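Local coordinates for malonyl CoA-acyl carrier protein transacylase (Mycobacterium tuberculosis, PDB 2QC3) that transfers the malonyl group from malonyl-CoA to holo-acyl carrier protein, supplying malonyl-ACP for fatty acid biosynthesis, at residues A[103-107]-A[108-112]. Residues are numbered along the deposited sequence; the frame is centred on the assembly and turned at random.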
loop_
_atom_site.group_PDB
_atom_site.type_symbol
_atom_site.label_atom_id
_atom_site.label_comp_id
_atom_site.label_asym_id
_atom_site.label_seq_id
_atom_site.Cartn_x
_atom_site.Cartn_y
_atom_site.Cartn_z
ATOM N N GLY A 103 -13.484 4.289 6.197
ATOM C CA GLY A 103 -14.765 3.693 6.538
ATOM C C GLY A 103 -15.491 2.822 5.527
ATOM O O GLY A 103 -16.673 2.527 5.703
ATOM N N VAL A 104 -14.804 2.384 4.479
ATOM C CA VAL A 104 -15.452 1.547 3.480
ATOM C C VAL A 104 -15.602 0.113 3.970
ATOM O O VAL A 104 -16.596 -0.547 3.677
ATOM C CB VAL A 104 -14.662 1.573 2.157
ATOM C CG1 VAL A 104 -15.251 0.578 1.164
ATOM C CG2 VAL A 104 -14.708 2.975 1.573
ATOM N N ILE A 105 -14.613 -0.361 4.726
ATOM C CA ILE A 105 -14.629 -1.721 5.253
ATOM C C ILE A 105 -14.138 -1.765 6.698
ATOM O O ILE A 105 -13.355 -0.913 7.121
ATOM C CB ILE A 105 -13.727 -2.661 4.409
ATOM C CG1 ILE A 105 -12.313 -2.080 4.319
ATOM C CG2 ILE A 105 -14.321 -2.855 3.016
ATOM C CD1 ILE A 105 -11.344 -2.929 3.495
ATOM N N ALA A 106 -14.596 -2.767 7.448
ATOM C CA ALA A 106 -14.194 -2.941 8.844
ATOM C C ALA A 106 -12.740 -3.394 8.895
ATOM O O ALA A 106 -12.258 -4.032 7.961
ATOM C CB ALA A 106 -15.094 -3.978 9.528
ATOM N N ALA A 107 -12.048 -3.070 9.987
ATOM C CA ALA A 107 -10.642 -3.433 10.148
ATOM C C ALA A 107 -10.388 -4.939 10.085
ATOM O O ALA A 107 -9.429 -5.388 9.455
ATOM C CB ALA A 107 -10.097 -2.872 11.465
ATOM N N ASP A 108 -11.239 -5.719 10.742
ATOM C CA ASP A 108 -11.066 -7.163 10.729
ATOM C C ASP A 108 -11.232 -7.698 9.310
ATOM O O ASP A 108 -10.474 -8.567 8.880
ATOM C CB ASP A 108 -12.051 -7.832 11.700
ATOM C CG ASP A 108 -13.502 -7.656 11.295
ATOM O OD1 ASP A 108 -13.859 -6.602 10.729
ATOM O OD2 ASP A 108 -14.295 -8.581 11.565
ATOM N N ASP A 109 -12.202 -7.165 8.571
ATOM C CA ASP A 109 -12.414 -7.603 7.198
ATOM C C ASP A 109 -11.269 -7.124 6.308
ATOM O O ASP A 109 -10.879 -7.810 5.364
ATOM C CB ASP A 109 -13.749 -7.083 6.653
ATOM C CG ASP A 109 -14.949 -7.795 7.264
ATOM O OD1 ASP A 109 -14.830 -8.996 7.590
ATOM O OD2 ASP A 109 -16.013 -7.158 7.408
ATOM N N ALA A 110 -10.728 -5.947 6.612
ATOM C CA ALA A 110 -9.620 -5.403 5.829
ATOM C C ALA A 110 -8.403 -6.325 5.926
ATOM O O ALA A 110 -7.781 -6.659 4.915
ATOM C CB ALA A 110 -9.257 -3.998 6.327
ATOM N N VAL A 111 -8.063 -6.733 7.144
ATOM C CA VAL A 111 -6.915 -7.610 7.333
ATOM C C VAL A 111 -7.112 -8.960 6.651
ATOM O O VAL A 111 -6.200 -9.462 5.999
ATOM C CB VAL A 111 -6.615 -7.823 8.821
ATOM C CG1 VAL A 111 -5.502 -8.849 8.987
ATOM C CG2 VAL A 111 -6.201 -6.490 9.453
ATOM N N ALA A 112 -8.301 -9.539 6.797
ATOM C CA ALA A 112 -8.605 -10.826 6.174
ATOM C C ALA A 112 -8.581 -10.705 4.647
ATOM O O ALA A 112 -8.152 -11.627 3.954
ATOM C CB ALA A 112 -9.971 -11.324 6.631
HETATM O O HOH W 1 -16.456 -4.902 6.450
#
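With chi1 of I105 at 55°, CG1 lies between the backbone N and the carbonyl carbon, and an extended chi2 carries CD1 to 3.7 Å from CB of A110; D108 takes a similar first torsion, 65°, which turns OD1 back toward CB of A106, 3.1 Å away. The contact is the N-terminal turn of helix 107-125, with A106 as N-cap, entered from a loop that follows a Schellman motif at G103 closing helix 94-101. Because the N-cap is an alanine, no side chain of its own can accept a first-turn N-H; instead OD1 of D108 takes a weak, bent bond from N of D109, 2.8 Å long. D109 reaches back through a water that accepts from N of A106 and donates to OD2 of D109. Both carboxylates sit where the positive end of the helix dipole would probably favour their negative charge. On the buried side, I96 of helix 94-101 packs against both I105 and A110, and L69 of helix 57-77 against A107 and A110. O of A107 accepts a 3.0 Å hydrogen bond from N of V111, and N of A110 donates a 2.8 Å hydrogen bond to O of A106, lying in the plane of the A106 carbonyl.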